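Local coordinates for protein probable amino acid aminotransferase (Mycobacterium tuberculosis, PDB 6Q1R) that belongs to the class IV aminotransferase family, whose two-domain fold holds pyridoxal-5'-phosphate between its domains, at residues F33-V38 / S254-A259; Y181-P186 / Y212-G217. All blocks are in the same frame, centred on the assembly; numbering follows the deposited sequence.

Contact 1: F33-V38 / S254-A259; sequences FETLLV and SSMTLA. With PLP (pyridoxal-5'-phosphate), chain H.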
ATOM      1  N   PHE B  33      -1.464 -10.924  -3.566  1.00 38.50           N
ATOM      2  CA  PHE B  33      -1.068 -12.111  -2.822  1.00 39.68           C
ATOM      3  C   PHE B  33      -2.287 -12.823  -2.256  1.00 39.39           C
ATOM      4  O   PHE B  33      -3.391 -12.274  -2.200  1.00 38.74           O
ATOM      5  CB  PHE B  33      -0.091 -11.767  -1.690  1.00 39.75           C
ATOM      6  CG  PHE B  33      -0.758 -11.310  -0.423  1.00 39.04           C
ATOM      7  CD1 PHE B  33      -1.140  -9.987  -0.261  1.00 38.74           C
ATOM      8  CD2 PHE B  33      -0.979 -12.201   0.619  1.00 38.88           C
ATOM      9  CE1 PHE B  33      -1.743  -9.565   0.911  1.00 38.27           C
ATOM     10  CE2 PHE B  33      -1.581 -11.786   1.788  1.00 38.53           C
ATOM     11  CZ  PHE B  33      -1.963 -10.467   1.935  1.00 38.38           C
ATOM     12  N   GLU B  34      -2.058 -14.061  -1.816  1.00 40.89           N
ATOM     13  CA  GLU B  34      -3.055 -14.872  -1.133  1.00 42.49           C
ATOM     14  C   GLU B  34      -2.379 -15.659  -0.020  1.00 44.04           C
ATOM     15  O   GLU B  34      -1.204 -16.020  -0.121  1.00 43.55           O
ATOM     16  CB  GLU B  34      -3.767 -15.828  -2.095  1.00 44.91           C
ATOM     17  CG  GLU B  34      -4.703 -15.139  -3.066  1.00 45.59           C
ATOM     18  CD  GLU B  34      -6.000 -14.704  -2.410  1.00 45.33           C
ATOM     19  OE1 GLU B  34      -6.442 -15.384  -1.461  1.00 45.17           O
ATOM     20  OE2 GLU B  34      -6.577 -13.683  -2.840  1.00 45.07           O
ATOM     21  N   THR B  35      -3.134 -15.929   1.042  1.00 45.82           N
ATOM     22  CA  THR B  35      -2.634 -16.663   2.197  1.00 48.17           C
ATOM     23  C   THR B  35      -3.450 -17.934   2.376  1.00 50.66           C
ATOM     24  O   THR B  35      -4.684 -17.888   2.387  1.00 52.55           O
ATOM     25  CB  THR B  35      -2.688 -15.807   3.467  1.00 46.70           C
ATOM     26  OG1 THR B  35      -1.869 -14.642   3.297  1.00 46.36           O
ATOM     27  CG2 THR B  35      -2.184 -16.594   4.655  1.00 46.76           C
ATOM     28  N   LEU B  36      -2.757 -19.061   2.531  1.00 50.90           N
ATOM     29  CA  LEU B  36      -3.376 -20.371   2.645  1.00 51.79           C
ATOM     30  C   LEU B  36      -2.946 -21.039   3.940  1.00 54.30           C
ATOM     31  O   LEU B  36      -1.821 -20.846   4.412  1.00 56.55           O
ATOM     32  CB  LEU B  36      -2.978 -21.269   1.474  1.00 53.35           C
ATOM     33  CG  LEU B  36      -3.759 -21.057   0.186  1.00 55.07           C
ATOM     34  CD1 LEU B  36      -3.249 -21.965  -0.919  1.00 57.06           C
ATOM     35  CD2 LEU B  36      -5.192 -21.344   0.475  1.00 57.08           C
ATOM     36  N   LEU B  37      -3.854 -21.826   4.509  1.00 53.53           N
ATOM     37  CA  LEU B  37      -3.569 -22.617   5.698  1.00 52.60           C
ATOM     38  C   LEU B  37      -3.247 -24.048   5.291  1.00 54.38           C
ATOM     39  O   LEU B  37      -3.979 -24.652   4.500  1.00 56.64           O
ATOM     40  CB  LEU B  37      -4.753 -22.608   6.665  1.00 51.13           C
ATOM     41  CG  LEU B  37      -4.534 -23.357   7.981  1.00 51.49           C
ATOM     42  CD1 LEU B  37      -3.580 -22.589   8.876  1.00 48.37           C
ATOM     43  CD2 LEU B  37      -5.848 -23.606   8.685  1.00 53.51           C
ATOM     44  N   VAL B  38      -2.153 -24.581   5.824  1.00 54.56           N
ATOM     45  CA  VAL B  38      -1.795 -25.985   5.662  1.00 56.48           C
ATOM     46  C   VAL B  38      -2.238 -26.714   6.925  1.00 58.85           C
ATOM     47  O   VAL B  38      -1.706 -26.467   8.013  1.00 60.15           O
ATOM     48  CB  VAL B  38      -0.293 -26.165   5.404  1.00 56.85           C
ATOM     49  CG1 VAL B  38       0.081 -27.642   5.431  1.00 60.48           C
ATOM     50  CG2 VAL B  38       0.091 -25.542   4.073  1.00 54.22           C
ATOM     51  N   SER B 254     -10.577 -15.404   8.935  1.00 47.96           N
ATOM     52  CA  SER B 254      -9.498 -15.287   7.963  1.00 48.49           C
ATOM     53  C   SER B 254      -8.931 -16.675   7.701  1.00 49.42           C
ATOM     54  O   SER B 254      -9.218 -17.630   8.426  1.00 52.46           O
ATOM     55  CB  SER B 254      -8.410 -14.326   8.453  1.00 50.15           C
ATOM     56  OG  SER B 254      -7.821 -14.787   9.660  1.00 53.38           O
ATOM     57  N   SER B 255      -8.122 -16.776   6.645  1.00 48.08           N
ATOM     58  CA  SER B 255      -7.582 -18.075   6.261  1.00 50.71           C
ATOM     59  C   SER B 255      -6.591 -18.596   7.291  1.00 51.26           C
ATOM     60  O   SER B 255      -6.498 -19.810   7.504  1.00 52.83           O
ATOM     61  CB  SER B 255      -6.912 -17.988   4.892  1.00 52.96           C
ATOM     62  OG  SER B 255      -7.859 -17.660   3.894  1.00 54.98           O
ATOM     63  N   MET B 256      -5.836 -17.698   7.922  1.00 50.31           N
ATOM     64  CA  MET B 256      -4.830 -18.074   8.906  1.00 53.17           C
ATOM     65  C   MET B 256      -5.449 -18.205  10.296  1.00 54.09           C
ATOM     66  O   MET B 256      -5.418 -19.281  10.902  1.00 54.85           O
ATOM     67  CB  MET B 256      -3.697 -17.040   8.884  1.00 56.49           C
ATOM     68  CG  MET B 256      -2.417 -17.485   9.562  1.00 65.19           C
ATOM     69  SD  MET B 256      -1.938 -19.142   9.039  1.00 72.84           S
ATOM     70  CE  MET B 256      -1.798 -18.927   7.264  1.00 73.72           C
ATOM     71  N   THR B 257      -6.012 -17.114  10.809  1.00 54.86           N
ATOM     72  CA  THR B 257      -6.785 -17.132  12.047  1.00 57.04           C
ATOM     73  C   THR B 257      -8.204 -17.542  11.685  1.00 58.69           C
ATOM     74  O   THR B 257      -8.998 -16.713  11.237  1.00 61.21           O
ATOM     75  CB  THR B 257      -6.771 -15.763  12.716  1.00 57.13           C
ATOM     76  OG1 THR B 257      -5.489 -15.148  12.535  1.00 55.79           O
ATOM     77  CG2 THR B 257      -7.060 -15.904  14.199  1.00 59.65           C
ATOM     78  N   LEU B 258      -8.525 -18.827  11.858  1.00 57.02           N
ATOM     79  CA  LEU B 258      -9.794 -19.346  11.349  1.00 55.35           C
ATOM     80  C   LEU B 258     -10.979 -18.578  11.921  1.00 54.36           C
ATOM     81  O   LEU B 258     -11.783 -18.007  11.175  1.00 52.18           O
ATOM     82  CB  LEU B 258      -9.924 -20.843  11.634  1.00 56.19           C
ATOM     83  CG  LEU B 258      -9.050 -21.791  10.812  1.00 55.44           C
ATOM     84  CD1 LEU B 258      -9.056 -21.349   9.361  1.00 54.85           C
ATOM     85  CD2 LEU B 258      -7.646 -21.869  11.331  1.00 54.05           C
ATOM     86  N   ALA B 259     -11.099 -18.540  13.244  1.00 56.54           N
ATOM     87  CA  ALA B 259     -12.207 -17.821  13.869  1.00 57.83           C
ATOM     88  C   ALA B 259     -11.740 -17.283  15.212  1.00 60.50           C
ATOM     89  O   ALA B 259     -11.557 -18.050  16.162  1.00 63.70           O
ATOM     90  CB  ALA B 259     -13.423 -18.729  14.036  1.00 57.85           C
TER
HETATM   91  N1  PLP H 301      -9.562  -8.688   5.162  1.00 50.26           N
HETATM   92  C2  PLP H 301      -8.381  -8.230   4.683  1.00 50.93           C
HETATM   93  C2A PLP H 301      -8.085  -6.752   4.654  1.00 52.33           C
HETATM   94  C3  PLP H 301      -7.372  -9.196   4.184  1.00 54.63           C
HETATM   95  O3  PLP H 301      -6.169  -8.782   3.690  1.00 57.29           O
HETATM   96  C4  PLP H 301      -7.700 -10.638   4.239  1.00 53.30           C
HETATM   97  C4A PLP H 301      -6.689 -11.581   3.711  1.00 53.34           C
HETATM   98  C5  PLP H 301      -9.037 -11.013   4.778  1.00 56.27           C
HETATM   99  C6  PLP H 301      -9.881  -9.992   5.212  1.00 51.97           C
HETATM  100  C5A PLP H 301      -9.513 -12.446   4.897  1.00 60.08           C
HETATM  101  O4P PLP H 301      -9.403 -13.194   3.688  1.00 60.61           O
HETATM  102  P   PLP H 301      -9.511 -14.801   3.751  1.00 58.00           P
HETATM  103  O1P PLP H 301      -8.296 -15.294   4.501  1.00 55.94           O
HETATM  104  O2P PLP H 301      -9.530 -15.361   2.350  1.00 59.81           O
HETATM  105  O3P PLP H 301     -10.792 -15.192   4.452  1.00 57.47           O

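Contact 2: Y181-P186 / Y212-G217; sequences YVLEGP and YPILRG. With PLP (pyridoxal-5'-phosphate), chain H.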
ATOM      1  N   TYR B 181     -21.125   2.576   8.829  1.00 61.07           N
ATOM      2  CA  TYR B 181     -21.394   1.169   8.567  1.00 59.77           C
ATOM      3  C   TYR B 181     -20.127   0.338   8.749  1.00 56.43           C
ATOM      4  O   TYR B 181     -19.035   0.753   8.349  1.00 53.58           O
ATOM      5  CB  TYR B 181     -21.969   0.980   7.163  1.00 60.56           C
ATOM      6  CG  TYR B 181     -23.355   1.575   7.021  1.00 62.70           C
ATOM      7  CD1 TYR B 181     -24.443   1.024   7.689  1.00 64.51           C
ATOM      8  CD2 TYR B 181     -23.576   2.682   6.213  1.00 63.33           C
ATOM      9  CE1 TYR B 181     -25.709   1.570   7.563  1.00 66.89           C
ATOM     10  CE2 TYR B 181     -24.837   3.230   6.079  1.00 65.55           C
ATOM     11  CZ  TYR B 181     -25.899   2.670   6.754  1.00 67.63           C
ATOM     12  OH  TYR B 181     -27.153   3.217   6.619  1.00 70.42           O
ATOM     13  N   VAL B 182     -20.285  -0.846   9.345  1.00 56.43           N
ATOM     14  CA  VAL B 182     -19.156  -1.737   9.595  1.00 55.24           C
ATOM     15  C   VAL B 182     -18.572  -2.229   8.278  1.00 53.97           C
ATOM     16  O   VAL B 182     -19.301  -2.688   7.389  1.00 55.13           O
ATOM     17  CB  VAL B 182     -19.590  -2.914  10.479  1.00 55.45           C
ATOM     18  CG1 VAL B 182     -18.434  -3.892  10.671  1.00 52.96           C
ATOM     19  CG2 VAL B 182     -20.115  -2.403  11.809  1.00 57.63           C
ATOM     20  N   LEU B 183     -17.240  -2.162   8.159  1.00 52.10           N
ATOM     21  CA  LEU B 183     -16.562  -2.546   6.932  1.00 49.50           C
ATOM     22  C   LEU B 183     -15.884  -3.888   7.138  1.00 48.54           C
ATOM     23  O   LEU B 183     -16.479  -4.938   6.825  1.00 48.26           O
ATOM     24  CB  LEU B 183     -15.588  -1.435   6.516  1.00 47.83           C
ATOM     25  CG  LEU B 183     -16.222  -0.120   6.065  1.00 49.79           C
ATOM     26  CD1 LEU B 183     -15.164   0.956   5.908  1.00 50.90           C
ATOM     27  CD2 LEU B 183     -16.969  -0.325   4.762  1.00 51.34           C
ATOM     28  N   GLU B 184     -14.662  -3.932   7.654  1.00 48.02           N
ATOM     29  CA  GLU B 184     -13.930  -5.181   7.816  1.00 49.37           C
ATOM     30  C   GLU B 184     -12.781  -4.921   8.777  1.00 51.39           C
ATOM     31  O   GLU B 184     -12.581  -3.798   9.246  1.00 54.60           O
ATOM     32  CB  GLU B 184     -13.410  -5.716   6.481  1.00 50.13           C
ATOM     33  CG  GLU B 184     -12.378  -4.816   5.820  1.00 53.27           C
ATOM     34  CD  GLU B 184     -11.790  -5.425   4.562  1.00 56.92           C
ATOM     35  OE1 GLU B 184     -12.076  -6.609   4.284  1.00 58.71           O
ATOM     36  OE2 GLU B 184     -11.050  -4.715   3.847  1.00 58.36           O
ATOM     37  N   GLY B 185     -12.023  -5.970   9.068  1.00 50.61           N
ATOM     38  CA  GLY B 185     -10.800  -5.820   9.814  1.00 50.66           C
ATOM     39  C   GLY B 185      -9.617  -5.612   8.892  1.00 48.86           C
ATOM     40  O   GLY B 185      -9.680  -5.895   7.690  1.00 47.09           O
ATOM     41  N   PRO B 186      -8.511  -5.100   9.436  1.00 48.10           N
ATOM     42  CA  PRO B 186      -7.300  -4.944   8.613  1.00 47.98           C
ATOM     43  C   PRO B 186      -6.731  -6.264   8.103  1.00 46.56           C
ATOM     44  O   PRO B 186      -5.975  -6.256   7.124  1.00 43.93           O
ATOM     45  CB  PRO B 186      -6.323  -4.231   9.560  1.00 48.30           C
ATOM     46  CG  PRO B 186      -6.834  -4.528  10.937  1.00 48.33           C
ATOM     47  CD  PRO B 186      -8.325  -4.600  10.807  1.00 48.38           C
ATOM     48  N   TYR B 212     -19.383  -3.215  -0.610  1.00 57.76           N
ATOM     49  CA  TYR B 212     -18.677  -2.194   0.148  1.00 54.91           C
ATOM     50  C   TYR B 212     -17.189  -2.219  -0.200  1.00 48.49           C
ATOM     51  O   TYR B 212     -16.683  -3.212  -0.731  1.00 42.32           O
ATOM     52  CB  TYR B 212     -18.863  -2.420   1.654  1.00 57.09           C
ATOM     53  CG  TYR B 212     -20.216  -2.022   2.208  1.00 60.30           C
ATOM     54  CD1 TYR B 212     -21.175  -1.425   1.397  1.00 63.68           C
ATOM     55  CD2 TYR B 212     -20.524  -2.222   3.553  1.00 59.16           C
ATOM     56  CE1 TYR B 212     -22.405  -1.055   1.901  1.00 64.72           C
ATOM     57  CE2 TYR B 212     -21.756  -1.851   4.066  1.00 60.28           C
ATOM     58  CZ  TYR B 212     -22.690  -1.269   3.232  1.00 63.53           C
ATOM     59  OH  TYR B 212     -23.917  -0.894   3.723  1.00 66.44           O
ATOM     60  N   PRO B 213     -16.456  -1.139   0.106  1.00 50.67           N
ATOM     61  CA  PRO B 213     -15.009  -1.143  -0.153  1.00 49.15           C
ATOM     62  C   PRO B 213     -14.245  -2.117   0.735  1.00 46.97           C
ATOM     63  O   PRO B 213     -13.396  -1.708   1.535  1.00 44.36           O
ATOM     64  CB  PRO B 213     -14.602   0.310   0.127  1.00 50.58           C
ATOM     65  CG  PRO B 213     -15.647   0.822   1.064  1.00 52.75           C
ATOM     66  CD  PRO B 213     -16.920   0.166   0.612  1.00 53.31           C
ATOM     67  N   ILE B 214     -14.541  -3.413   0.595  1.00 48.33           N
ATOM     68  CA  ILE B 214     -13.932  -4.472   1.392  1.00 49.59           C
ATOM     69  C   ILE B 214     -13.651  -5.672   0.492  1.00 50.83           C
ATOM     70  O   ILE B 214     -14.210  -5.803  -0.602  1.00 53.70           O
ATOM     71  CB  ILE B 214     -14.825  -4.900   2.583  1.00 49.65           C
ATOM     72  CG1 ILE B 214     -16.156  -5.454   2.069  1.00 50.68           C
ATOM     73  CG2 ILE B 214     -15.050  -3.748   3.556  1.00 50.17           C
ATOM     74  CD1 ILE B 214     -17.011  -6.089   3.129  1.00 50.78           C
ATOM     75  N   LEU B 215     -12.779  -6.559   0.971  1.00 49.57           N
ATOM     76  CA  LEU B 215     -12.508  -7.813   0.285  1.00 51.14           C
ATOM     77  C   LEU B 215     -13.607  -8.836   0.556  1.00 52.31           C
ATOM     78  O   LEU B 215     -14.311  -8.777   1.568  1.00 54.40           O
ATOM     79  CB  LEU B 215     -11.174  -8.413   0.730  1.00 54.08           C
ATOM     80  CG  LEU B 215      -9.878  -8.108  -0.022  1.00 56.48           C
ATOM     81  CD1 LEU B 215      -9.437  -6.650   0.146  1.00 57.65           C
ATOM     82  CD2 LEU B 215      -8.786  -9.095   0.394  1.00 56.82           C
ATOM     83  N   ARG B 216     -13.754  -9.782  -0.372  1.00 51.83           N
ATOM     84  CA  ARG B 216     -14.593 -10.960  -0.169  1.00 52.12           C
ATOM     85  C   ARG B 216     -13.744 -12.082   0.426  1.00 48.74           C
ATOM     86  O   ARG B 216     -12.752 -12.502  -0.182  1.00 47.81           O
ATOM     87  CB  ARG B 216     -15.247 -11.404  -1.478  1.00 54.08           C
ATOM     88  N   GLY B 217     -14.137 -12.563   1.604  1.00 46.64           N
ATOM     89  CA  GLY B 217     -13.354 -13.566   2.321  1.00 44.64           C
ATOM     90  C   GLY B 217     -13.606 -14.988   1.839  1.00 44.88           C
ATOM     91  O   GLY B 217     -14.756 -15.438   1.768  1.00 47.65           O
TER
HETATM   92  N1  PLP H 301      -9.562  -8.688   5.162  1.00 50.26           N
HETATM   93  C2  PLP H 301      -8.381  -8.230   4.683  1.00 50.93           C
HETATM   94  C2A PLP H 301      -8.085  -6.752   4.654  1.00 52.33           C
HETATM   95  C3  PLP H 301      -7.372  -9.196   4.184  1.00 54.63           C
HETATM   96  O3  PLP H 301      -6.169  -8.782   3.690  1.00 57.29           O
HETATM   97  C4  PLP H 301      -7.700 -10.638   4.239  1.00 53.30           C
HETATM   98  C4A PLP H 301      -6.689 -11.581   3.711  1.00 53.34           C
HETATM   99  C5  PLP H 301      -9.037 -11.013   4.778  1.00 56.27           C
HETATM  100  C6  PLP H 301      -9.881  -9.992   5.212  1.00 51.97           C
HETATM  101  C5A PLP H 301      -9.513 -12.446   4.897  1.00 60.08           C
HETATM  102  O4P PLP H 301      -9.403 -13.194   3.688  1.00 60.61           O
HETATM  103  P   PLP H 301      -9.511 -14.801   3.751  1.00 58.00           P
HETATM  104  O1P PLP H 301      -8.296 -15.294   4.501  1.00 55.94           O
HETATM  105  O2P PLP H 301      -9.530 -15.361   2.350  1.00 59.81           O
HETATM  106  O3P PLP H 301     -10.792 -15.192   4.452  1.00 57.47           O

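Contact 1: F33-V38 / S254-A259
Leu37, on strand 31-39, packs both of its methyl branches against the loop 254-259; CG anti to the backbone N (chi1 -177°) sends them there. CD2 meets Leu258 CD2 at 3.6 Å, the two side chains running nearly perpendicular, while CD1 approaches Met256 SD at 3.8 Å. The course of the strand also brings Leu37 CB against the carbonyl oxygen of Ser255. Met256 bends at chi2 and chi3, which folds its CE back over the strand to meet Thr35 CG2 and the carbonyl oxygen of Leu36. Leu37 and Leu258 are buried, with Arg122 of helix 116-124 against both, whereas the Thr35-Met256 part is more accessible to solvent. The strand is part of the antiparallel sheet, and the loop links strands 249-253 and 259-265 of the mixed sheet, so the contact joins the two sheets of the class IV aminotransferase fold beside the cofactor phosphate. Ser255 faces that phosphate: its N donates to PLP O1P at 2.6 Å and its OG donates to the same oxygen, while His49 is a further partner of OG. Within the loop, Ser254 OG donates to Thr257 O at 2.8 Å, tilted 31° from the carbonyl plane.

Contact 2: Y181-P186 / Y212-G217
Two loops beside the pyridine ring of the cofactor make this contact, running almost parallel, with end-to-end directions 6° apart between CA 181-184 and CA 212-215. Glu184 and Ile214 lie at its centre. Glu184 has CG between its backbone N and carbonyl carbon (chi1 64°); its side chain, extended beyond CG, runs past that of Ile214 in the opposite direction, with Glu184 CG 3.7 Å from Ile214 CG2. Its carboxylate ends between the second loop and the cofactor: OE1 accepts a weak bond from Leu215 N at 3.4 Å (N-H...O angle 150°) and lies equally far from PLP N1. A carboxylate beside the pyridine nitrogen is a recurrent feature of PLP-dependent aminotransferases, and the position of Glu184 is consistent with that arrangement. Leu215 reaches the ring from the other loop, its CD2 4.0 Å from PLP C3, and Pro186 O comes near the C2A methyl. Farther from the cofactor the contact becomes apolar. Leu183 CB packs on Ile214 CG2 at 3.8 Å, and its CD2 touches Pro213 CG and Tyr212 CB. Pro213 is the centre of an inverse gamma turn, closed by a bond from Ile214 N to Tyr212 O. At the outer end Tyr212 OH stands over one face of the Tyr181 ring, 4.2 Å above its plane and offset toward the rim, while Arg240 makes a cation-pi contact with Tyr181. Gly217, the N-cap of helix 218-229, carries the second loop on to the phosphate, with CA 3.7 Å from PLP O3P.

In the fold
Both contacts are buried and reach the same cofactor, but contact 1 binds the phosphate through Ser255, whereas contact 2 lies mainly along the pyridine ring and nears the phosphate at its Gly217 end. Their centres lie 16 Å apart and their nearest atoms about 6 Å apart, without touching. Contact 1 sits nearer the centre of the chain and joins a strand of the antiparallel sheet to a loop of the mixed one; contact 2 pairs two loops attached to the mixed sheet and is nested in sequence within contact 1. Across contact 1 the segments meet through apolar and carbon-to-carbonyl packing, while contact 2 adds a weak bond to a carboxylate. Arg52 joins the two, through Glu34 and Arg216 O, and also binds PLP.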